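Long-range contacts in type IV secretion protein Dot (PDB 6KS5), which acts as a deubiquitinase of Legionella pneumophila that regulates the association of polyubiquitin chains with the phagosome: residues L113-L124 against W201-C210; T152-A160 against H212-I223. All blocks are in the same frame, centred on the assembly; numbering follows the deposited sequence.

Interaction 1 (L113-L124 against W201-C210); sequences LVNNSAVKAEML and WDAEGYTLYC
W201, Y206 and Y209 form an aromatic strip on helix 193-214, and the short helix 117-122 with its flanking residues packs almost at a right angle (101°) against the 201-210 part of that helix. The axes of these two pieces stay 11.0 Å apart, a spacing that large side chains fill. Y206 is held across its faces: K120 CB sits over one, 3.6 Å from the ring centroid, and C210 SG lies over the opposite one. Because K120 CG is anti to its backbone N (chi1 174°), the lysine chain runs on across the tyrosine towards D202, whose backbone O accepts a hydrogen bond from K120 NZ at 3.0 Å. The carboxylate of D202 makes its salt bridge with K198 instead. From the same lysine, the backbone O takes a bent hydrogen bond from W201 NE1 (3.2 Å), on a carbonyl lone pair and close to the indole plane. L124 CD2 rests over the five-membered ring of that indole at 3.8 Å. M123 CE, meanwhile, points at the edges of W201 and Y206 and also touches Y209. At the start of the short helix, N116 serves as N-cap, its OD1 accepting from V119 N at 3.1 Å. Apolar and ring contacts are thus joined by two hydrogen bonds of K120, tied at its side-chain nitrogen and at its backbone O, which probably helps fix how the indole is turned.

Interaction 2 (T152-A160 against H212-I223); sequences TEFGALYEA and HLAKPQVKLSYI
A156 and H212 illustrate how a small residue and a large one can share a joint, here between helix 155-160 and the connection that leads from helix 193-214 into helix 222-231. That connection reverses through a type II turn, K215 to V218, and so bends into a shallow cup. The methyl of A156 is the bump that enters it: CB lies 4.0 Å from L213 CD2 and 4.3 Å from V218 CG1, with the backbone O of K219 also nearby and E224 of helix 222-231 adding to the wall. One helical turn on, the projecting group belongs to the 212-223 segment. The imidazole of H212, its CG anti to the backbone N (chi1 -170°), stands up from helix 193-214 and leans against the last turn of helix 155-160. A160 CB meets H212 CB at 3.6 Å, A156 O lies 3.3 Å from H212 CD2, near the ring plane, and V218 CG2 lies above one face, toward its rim. E159 OE2 lies 2.9 Å from H212 NE2, its carboxylate turned 43° from the imidazole plane. At the far end, I223 CD1 approaches the F154 ring obliquely, 3.8 Å from F154 CE1. E153 lies among S221, Y222 and I223, its CB 4.2 Å from Y222 OH. The hydroxyl of S221, the N-cap residue of helix 222-231, has its OG 2.6 Å from E153 O, consistent with a hydrogen bond, although its proton has another acceptor within reach. E224 OE2 takes the S221 backbone N-H. Small apolar contacts therefore set the fit in the middle; a close polar pair, E159 OE2 and H212 NE2, lies to one side, and at the other end the S221 hydroxyl sits next to the F154-I223 contact.

Overall arrangement
Followed from the N terminus, the chain lays down 113-124, then 152-160, and only afterwards returns along helix 193-214 to meet each in turn. Interaction 1 closes a loop of 76 intervening residues and interaction 2 one of 51, both loops containing much helix and no strand. Since the segments alternate, the loops cross rather than nest. Helix 193-214 is the shared element: its middle receives helix 117-122, its C-terminal part and the following turn receive helix 155-160. With centres about 15 Å apart, the contacts also touch directly, L157 packing on W201 and Y209, and A160 on Y209. Together they bind three helical regions and the entry to helix 222-231, which precedes the mixed sheet's strand 236-239.

Interaction 1 (L113-L124 against W201-C210)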
loop_
_atom_site.group_PDB
_atom_site.type_symbol
_atom_site.label_atom_id
_atom_site.label_comp_id
_atom_site.label_asym_id
_atom_site.label_seq_id
_atom_site.Cartn_x
_atom_site.Cartn_y
_atom_site.Cartn_z
ATOM N N LEU A 113 -10.417 -6.404 3.310
ATOM C CA LEU A 113 -10.573 -5.877 4.663
ATOM C C LEU A 113 -11.605 -4.760 4.705
ATOM O O LEU A 113 -11.464 -3.788 5.449
ATOM C CB LEU A 113 -9.236 -5.406 5.238
ATOM C CG LEU A 113 -8.215 -4.629 4.395
ATOM C CD1 LEU A 113 -8.656 -3.198 4.121
ATOM C CD2 LEU A 113 -6.835 -4.672 5.054
ATOM N N VAL A 114 -12.674 -4.886 3.924
ATOM C CA VAL A 114 -13.772 -3.937 3.987
ATOM C C VAL A 114 -15.040 -4.561 4.565
ATOM O O VAL A 114 -15.801 -3.866 5.250
ATOM C CB VAL A 114 -14.048 -3.302 2.605
ATOM C CG1 VAL A 114 -14.580 -4.332 1.624
ATOM C CG2 VAL A 114 -15.008 -2.118 2.731
ATOM N N ASN A 115 -15.288 -5.847 4.314
ATOM C CA ASN A 115 -16.329 -6.601 4.997
ATOM C C ASN A 115 -15.773 -7.447 6.136
ATOM O O ASN A 115 -16.449 -8.369 6.605
ATOM C CB ASN A 115 -17.082 -7.488 4.006
ATOM C CG ASN A 115 -17.217 -6.853 2.639
ATOM O OD1 ASN A 115 -16.359 -7.033 1.771
ATOM N ND2 ASN A 115 -18.299 -6.106 2.434
ATOM N N ASN A 116 -14.546 -7.169 6.571
ATOM C CA ASN A 116 -13.940 -7.848 7.717
ATOM C C ASN A 116 -14.215 -6.990 8.942
ATOM O O ASN A 116 -13.481 -6.049 9.251
ATOM C CB ASN A 116 -12.447 -8.070 7.492
ATOM C CG ASN A 116 -11.800 -8.919 8.582
ATOM O OD1 ASN A 116 -12.322 -9.053 9.691
ATOM N ND2 ASN A 116 -10.651 -9.500 8.262
ATOM N N SER A 117 -15.299 -7.315 9.650
ATOM C CA SER A 117 -15.660 -6.542 10.834
ATOM C C SER A 117 -14.648 -6.722 11.956
ATOM O O SER A 117 -14.467 -5.813 12.774
ATOM C CB SER A 117 -17.051 -6.938 11.316
ATOM O OG SER A 117 -16.999 -8.156 12.032
ATOM N N ALA A 118 -13.979 -7.877 12.008
ATOM C CA ALA A 118 -12.997 -8.123 13.060
ATOM C C ALA A 118 -11.841 -7.137 12.968
ATOM O O ALA A 118 -11.478 -6.493 13.960
ATOM C CB ALA A 118 -12.485 -9.560 12.976
ATOM N N VAL A 119 -11.247 -7.009 11.781
ATOM C CA VAL A 119 -10.197 -6.014 11.574
ATOM C C VAL A 119 -10.747 -4.612 11.802
ATOM O O VAL A 119 -10.067 -3.745 12.364
ATOM C CB VAL A 119 -9.591 -6.173 10.167
ATOM C CG1 VAL A 119 -8.787 -4.941 9.776
ATOM C CG2 VAL A 119 -8.730 -7.427 10.100
ATOM N N LYS A 120 -11.996 -4.375 11.390
ATOM C CA LYS A 120 -12.623 -3.072 11.598
ATOM C C LYS A 120 -12.642 -2.694 13.073
ATOM O O LYS A 120 -12.457 -1.522 13.423
ATOM C CB LYS A 120 -14.046 -3.080 11.035
ATOM C CG LYS A 120 -14.858 -1.815 11.328
ATOM C CD LYS A 120 -16.355 -2.069 11.167
ATOM C CE LYS A 120 -16.998 -1.078 10.208
ATOM N NZ LYS A 120 -18.440 -1.376 9.963
ATOM N N ALA A 121 -12.869 -3.668 13.954
ATOM C CA ALA A 121 -12.908 -3.394 15.384
ATOM C C ALA A 121 -11.523 -3.457 16.019
ATOM O O ALA A 121 -11.211 -2.655 16.905
ATOM C CB ALA A 121 -13.854 -4.372 16.086
ATOM N N GLU A 122 -10.680 -4.391 15.576
ATOM C CA GLU A 122 -9.330 -4.504 16.118
ATOM C C GLU A 122 -8.431 -3.343 15.711
ATOM O O GLU A 122 -7.348 -3.192 16.290
ATOM C CB GLU A 122 -8.696 -5.827 15.679
ATOM N N MET A 123 -8.850 -2.525 14.746
ATOM C CA MET A 123 -8.046 -1.411 14.267
ATOM C C MET A 123 -8.262 -0.137 15.063
ATOM O O MET A 123 -7.620 0.877 14.774
ATOM C CB MET A 123 -8.340 -1.135 12.795
ATOM C CG MET A 123 -7.158 -0.557 12.059
ATOM S SD MET A 123 -7.255 -0.903 10.307
ATOM C CE MET A 123 -8.591 0.150 9.835
ATOM N N LEU A 124 -9.150 -0.158 16.046
ATOM C CA LEU A 124 -9.377 1.019 16.864
ATOM C C LEU A 124 -8.538 1.027 18.128
ATOM O O LEU A 124 -8.244 2.107 18.653
ATOM C CB LEU A 124 -10.857 1.123 17.235
ATOM C CG LEU A 124 -11.803 1.283 16.046
ATOM C CD1 LEU A 124 -13.099 0.549 16.320
ATOM C CD2 LEU A 124 -12.056 2.754 15.762
ATOM N N TRP A 201 -16.555 5.646 12.682
ATOM C CA TRP A 201 -15.755 4.582 12.085
ATOM C C TRP A 201 -16.631 3.456 11.550
ATOM O O TRP A 201 -16.522 3.071 10.380
ATOM C CB TRP A 201 -14.766 4.043 13.117
ATOM C CG TRP A 201 -13.737 3.148 12.532
ATOM C CD1 TRP A 201 -13.610 1.805 12.725
ATOM C CD2 TRP A 201 -12.681 3.530 11.651
ATOM N NE1 TRP A 201 -12.538 1.326 12.016
ATOM C CE2 TRP A 201 -11.953 2.368 11.344
ATOM C CE3 TRP A 201 -12.281 4.745 11.089
ATOM C CZ2 TRP A 201 -10.841 2.386 10.506
ATOM C CZ3 TRP A 201 -11.182 4.762 10.251
ATOM C CH2 TRP A 201 -10.469 3.589 9.969
ATOM N N ASP A 202 -17.501 2.902 12.404
ATOM C CA ASP A 202 -18.309 1.759 11.997
ATOM C C ASP A 202 -19.353 2.133 10.960
ATOM O O ASP A 202 -19.843 1.251 10.246
ATOM C CB ASP A 202 -19.001 1.124 13.203
ATOM C CG ASP A 202 -18.023 0.494 14.180
ATOM O OD1 ASP A 202 -17.019 -0.125 13.746
ATOM O OD2 ASP A 202 -18.270 0.612 15.399
ATOM N N ALA A 203 -19.712 3.413 10.865
ATOM C CA ALA A 203 -20.707 3.812 9.880
ATOM C C ALA A 203 -20.069 3.993 8.511
ATOM O O ALA A 203 -20.401 3.276 7.561
ATOM C CB ALA A 203 -21.417 5.097 10.322
ATOM N N GLU A 204 -19.140 4.940 8.398
ATOM C CA GLU A 204 -18.518 5.205 7.108
ATOM C C GLU A 204 -17.017 5.437 7.157
ATOM O O GLU A 204 -16.410 5.549 6.089
ATOM C CB GLU A 204 -19.187 6.414 6.436
ATOM C CG GLU A 204 -19.431 7.587 7.368
ATOM C CD GLU A 204 -19.720 8.866 6.613
ATOM O OE1 GLU A 204 -19.054 9.102 5.579
ATOM O OE2 GLU A 204 -20.611 9.632 7.050
ATOM N N GLY A 205 -16.394 5.516 8.334
ATOM C CA GLY A 205 -14.971 5.813 8.386
ATOM C C GLY A 205 -14.106 4.671 7.885
ATOM O O GLY A 205 -13.154 4.886 7.128
ATOM N N TYR A 206 -14.429 3.441 8.293
ATOM C CA TYR A 206 -13.638 2.280 7.897
ATOM C C TYR A 206 -13.681 2.061 6.392
ATOM O O TYR A 206 -12.643 1.794 5.773
ATOM C CB TYR A 206 -14.141 1.031 8.623
ATOM C CG TYR A 206 -13.320 -0.219 8.380
ATOM C CD1 TYR A 206 -11.959 -0.238 8.648
ATOM C CD2 TYR A 206 -13.907 -1.385 7.906
ATOM C CE1 TYR A 206 -11.206 -1.373 8.440
ATOM C CE2 TYR A 206 -13.157 -2.529 7.697
ATOM C CZ TYR A 206 -11.804 -2.513 7.973
ATOM O OH TYR A 206 -11.031 -3.634 7.776
ATOM N N THR A 207 -14.866 2.164 5.781
ATOM C CA THR A 207 -14.949 1.907 4.347
ATOM C C THR A 207 -14.241 3.000 3.556
ATOM O O THR A 207 -13.548 2.706 2.577
ATOM C CB THR A 207 -16.408 1.759 3.898
ATOM O OG1 THR A 207 -17.024 3.046 3.779
ATOM C CG2 THR A 207 -17.198 0.902 4.884
ATOM N N LEU A 208 -14.374 4.261 3.982
ATOM C CA LEU A 208 -13.624 5.346 3.350
ATOM C C LEU A 208 -12.127 5.071 3.387
ATOM O O LEU A 208 -11.398 5.372 2.432
ATOM C CB LEU A 208 -13.918 6.666 4.056
ATOM C CG LEU A 208 -15.181 7.445 3.722
ATOM C CD1 LEU A 208 -15.321 8.573 4.714
ATOM C CD2 LEU A 208 -15.117 7.977 2.304
ATOM N N TYR A 209 -11.657 4.496 4.489
ATOM C CA TYR A 209 -10.251 4.146 4.615
ATOM C C TYR A 209 -9.860 3.088 3.597
ATOM O O TYR A 209 -8.817 3.202 2.940
ATOM C CB TYR A 209 -9.998 3.666 6.035
ATOM C CG TYR A 209 -8.576 3.306 6.370
ATOM C CD1 TYR A 209 -7.535 4.199 6.162
ATOM C CD2 TYR A 209 -8.283 2.079 6.937
ATOM C CE1 TYR A 209 -6.241 3.865 6.502
ATOM C CE2 TYR A 209 -7.003 1.739 7.276
ATOM C CZ TYR A 209 -5.986 2.629 7.060
ATOM O OH TYR A 209 -4.705 2.261 7.409
ATOM N N CYS A 210 -10.694 2.061 3.432
ATOM C CA CYS A 210 -10.337 1.024 2.479
ATOM C C CYS A 210 -10.407 1.560 1.051
ATOM O O CYS A 210 -9.625 1.151 0.192
ATOM C CB CYS A 210 -11.239 -0.189 2.702
ATOM S SG CYS A 210 -11.122 -0.778 4.392
#

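Interaction 2 (T152-A160 against H212-I223)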
loop_
_atom_site.group_PDB
_atom_site.type_symbol
_atom_site.label_atom_id
_atom_site.label_comp_id
_atom_site.label_asym_id
_atom_site.label_seq_id
_atom_site.Cartn_x
_atom_site.Cartn_y
_atom_site.Cartn_z
ATOM N N THR A 152 2.996 11.891 8.019
ATOM C CA THR A 152 3.253 11.017 9.149
ATOM C C THR A 152 2.882 9.580 8.793
ATOM O O THR A 152 2.327 9.291 7.727
ATOM C CB THR A 152 2.487 11.499 10.381
ATOM O OG1 THR A 152 1.081 11.524 10.100
ATOM C CG2 THR A 152 2.945 12.895 10.777
ATOM N N GLU A 153 3.186 8.667 9.719
ATOM C CA GLU A 153 2.807 7.266 9.581
ATOM C C GLU A 153 1.304 7.078 9.407
ATOM O O GLU A 153 0.878 6.032 8.907
ATOM C CB GLU A 153 3.275 6.471 10.804
ATOM C CG GLU A 153 3.017 7.158 12.150
ATOM C CD GLU A 153 4.004 8.280 12.461
ATOM O OE1 GLU A 153 4.926 8.508 11.642
ATOM O OE2 GLU A 153 3.846 8.945 13.515
ATOM N N PHE A 154 0.483 8.038 9.829
ATOM C CA PHE A 154 -0.960 7.930 9.673
ATOM C C PHE A 154 -1.482 8.726 8.480
ATOM O O PHE A 154 -2.672 9.053 8.440
ATOM C CB PHE A 154 -1.672 8.381 10.947
ATOM C CG PHE A 154 -1.322 7.577 12.171
ATOM C CD1 PHE A 154 -1.874 6.321 12.382
ATOM C CD2 PHE A 154 -0.466 8.092 13.124
ATOM C CE1 PHE A 154 -1.566 5.592 13.517
ATOM C CE2 PHE A 154 -0.157 7.368 14.255
ATOM C CZ PHE A 154 -0.710 6.114 14.450
ATOM N N GLY A 155 -0.624 9.025 7.504
ATOM C CA GLY A 155 -1.035 9.906 6.421
ATOM C C GLY A 155 -2.211 9.365 5.631
ATOM O O GLY A 155 -3.160 10.093 5.334
ATOM N N ALA A 156 -2.165 8.078 5.280
ATOM C CA ALA A 156 -3.254 7.484 4.512
ATOM C C ALA A 156 -4.561 7.512 5.298
ATOM O O ALA A 156 -5.633 7.751 4.728
ATOM C CB ALA A 156 -2.894 6.054 4.112
ATOM N N LEU A 157 -4.487 7.277 6.611
ATOM C CA LEU A 157 -5.685 7.318 7.444
ATOM C C LEU A 157 -6.167 8.748 7.646
ATOM O O LEU A 157 -7.378 9.006 7.680
ATOM C CB LEU A 157 -5.408 6.649 8.787
ATOM C CG LEU A 157 -6.555 6.620 9.792
ATOM C CD1 LEU A 157 -7.356 5.348 9.631
ATOM C CD2 LEU A 157 -6.024 6.737 11.213
ATOM N N TYR A 158 -5.232 9.691 7.777
ATOM C CA TYR A 158 -5.608 11.086 7.959
ATOM C C TYR A 158 -6.219 11.676 6.693
ATOM O O TYR A 158 -7.017 12.617 6.774
ATOM C CB TYR A 158 -4.391 11.901 8.401
ATOM C CG TYR A 158 -3.991 11.667 9.841
ATOM C CD1 TYR A 158 -4.724 10.822 10.656
ATOM C CD2 TYR A 158 -2.883 12.301 10.390
ATOM C CE1 TYR A 158 -4.366 10.609 11.968
ATOM C CE2 TYR A 158 -2.520 12.097 11.706
ATOM C CZ TYR A 158 -3.266 11.248 12.487
ATOM O OH TYR A 158 -2.913 11.034 13.795
ATOM N N GLU A 159 -5.862 11.143 5.523
ATOM C CA GLU A 159 -6.405 11.671 4.277
ATOM C C GLU A 159 -7.781 11.093 3.972
ATOM O O GLU A 159 -8.660 11.808 3.480
ATOM C CB GLU A 159 -5.448 11.392 3.122
ATOM C CG GLU A 159 -4.645 12.607 2.719
ATOM C CD GLU A 159 -4.248 12.594 1.253
ATOM O OE1 GLU A 159 -3.478 13.489 0.838
ATOM O OE2 GLU A 159 -4.697 11.685 0.521
ATOM N N ALA A 160 -7.987 9.807 4.261
ATOM C CA ALA A 160 -9.278 9.193 3.976
ATOM C C ALA A 160 -10.393 9.849 4.781
ATOM O O ALA A 160 -11.481 10.100 4.251
ATOM C CB ALA A 160 -9.218 7.692 4.259
ATOM N N HIS A 212 -9.499 4.506 0.132
ATOM C CA HIS A 212 -8.346 5.364 -0.103
ATOM C C HIS A 212 -7.060 4.575 -0.264
ATOM O O HIS A 212 -6.190 4.986 -1.039
ATOM C CB HIS A 212 -8.195 6.373 1.037
ATOM C CG HIS A 212 -7.190 7.446 0.765
ATOM N ND1 HIS A 212 -7.231 8.231 -0.365
ATOM C CD2 HIS A 212 -6.119 7.869 1.478
ATOM C CE1 HIS A 212 -6.232 9.094 -0.336
ATOM N NE2 HIS A 212 -5.541 8.896 0.771
ATOM N N LEU A 213 -6.924 3.447 0.437
ATOM C CA LEU A 213 -5.732 2.620 0.293
ATOM C C LEU A 213 -5.617 2.005 -1.092
ATOM O O LEU A 213 -4.512 1.636 -1.505
ATOM C CB LEU A 213 -5.731 1.499 1.330
ATOM C CG LEU A 213 -5.702 1.887 2.802
ATOM C CD1 LEU A 213 -6.094 0.694 3.651
ATOM C CD2 LEU A 213 -4.322 2.393 3.164
ATOM N N ALA A 214 -6.726 1.863 -1.808
ATOM C CA ALA A 214 -6.704 1.135 -3.066
ATOM C C ALA A 214 -6.473 2.027 -4.273
ATOM O O ALA A 214 -6.069 1.520 -5.325
ATOM C CB ALA A 214 -8.005 0.352 -3.250
ATOM N N LYS A 215 -6.714 3.331 -4.158
ATOM C CA LYS A 215 -6.465 4.211 -5.287
ATOM C C LYS A 215 -4.961 4.415 -5.477
ATOM O O LYS A 215 -4.184 4.324 -4.521
ATOM C CB LYS A 215 -7.174 5.551 -5.099
ATOM C CG LYS A 215 -6.959 6.220 -3.764
ATOM C CD LYS A 215 -7.916 7.400 -3.569
ATOM C CE LYS A 215 -9.366 7.001 -3.823
ATOM N NZ LYS A 215 -10.328 7.950 -3.184
ATOM N N PRO A 216 -4.521 4.658 -6.708
ATOM C CA PRO A 216 -3.084 4.771 -6.974
ATOM C C PRO A 216 -2.486 6.007 -6.321
ATOM O O PRO A 216 -3.183 6.927 -5.888
ATOM C CB PRO A 216 -3.007 4.855 -8.500
ATOM C CG PRO A 216 -4.346 5.357 -8.915
ATOM C CD PRO A 216 -5.316 4.760 -7.944
ATOM N N GLN A 217 -1.157 6.007 -6.252
ATOM C CA GLN A 217 -0.343 7.096 -5.717
ATOM C C GLN A 217 -0.545 7.328 -4.218
ATOM O O GLN A 217 0.067 8.243 -3.657
ATOM C CB GLN A 217 -0.580 8.403 -6.487
ATOM N N VAL A 218 -1.358 6.520 -3.544
ATOM C CA VAL A 218 -1.495 6.589 -2.090
ATOM C C VAL A 218 -0.447 5.671 -1.475
ATOM O O VAL A 218 -0.458 4.457 -1.718
ATOM C CB VAL A 218 -2.910 6.191 -1.638
ATOM C CG1 VAL A 218 -2.940 5.891 -0.141
ATOM C CG2 VAL A 218 -3.918 7.281 -1.978
ATOM N N LYS A 219 0.456 6.233 -0.678
ATOM C CA LYS A 219 1.575 5.452 -0.171
ATOM C C LYS A 219 1.308 4.896 1.223
ATOM O O LYS A 219 0.616 5.502 2.045
ATOM C CB LYS A 219 2.875 6.258 -0.152
ATOM C CG LYS A 219 3.734 6.035 -1.389
ATOM C CD LYS A 219 3.914 4.541 -1.784
ATOM C CE LYS A 219 4.350 3.587 -0.649
ATOM N NZ LYS A 219 4.022 2.145 -0.942
ATOM N N LEU A 220 1.905 3.738 1.477
ATOM C CA LEU A 220 1.648 2.935 2.658
ATOM C C LEU A 220 2.789 3.065 3.655
ATOM O O LEU A 220 3.967 3.081 3.278
ATOM C CB LEU A 220 1.479 1.469 2.265
ATOM C CG LEU A 220 0.084 0.851 2.305
ATOM C CD1 LEU A 220 -0.838 1.561 1.331
ATOM C CD2 LEU A 220 0.176 -0.633 1.976
ATOM N N SER A 221 2.427 3.162 4.929
ATOM C CA SER A 221 3.352 3.084 6.041
ATOM C C SER A 221 3.237 1.703 6.677
ATOM O O SER A 221 2.412 0.879 6.278
ATOM C CB SER A 221 3.047 4.185 7.055
ATOM O OG SER A 221 1.739 4.013 7.571
ATOM N N TYR A 222 4.055 1.454 7.701
ATOM C CA TYR A 222 4.041 0.142 8.339
ATOM C C TYR A 222 2.750 -0.129 9.103
ATOM O O TYR A 222 2.513 -1.283 9.480
ATOM C CB TYR A 222 5.250 -0.007 9.267
ATOM C CG TYR A 222 5.350 1.064 10.319
ATOM C CD1 TYR A 222 5.982 2.272 10.052
ATOM C CD2 TYR A 222 4.817 0.869 11.585
ATOM C CE1 TYR A 222 6.075 3.260 11.017
ATOM C CE2 TYR A 222 4.906 1.850 12.557
ATOM C CZ TYR A 222 5.538 3.043 12.269
ATOM O OH TYR A 222 5.627 4.022 13.234
ATOM N N ILE A 223 1.915 0.894 9.318
ATOM C CA ILE A 223 0.624 0.708 9.982
ATOM C C ILE A 223 -0.303 -0.134 9.114
ATOM O O ILE A 223 -0.761 -1.210 9.519
ATOM C CB ILE A 223 -0.018 2.071 10.302
ATOM C CG1 ILE A 223 0.791 2.820 11.359
ATOM C CG2 ILE A 223 -1.480 1.897 10.722
ATOM C CD1 ILE A 223 0.411 2.472 12.759
#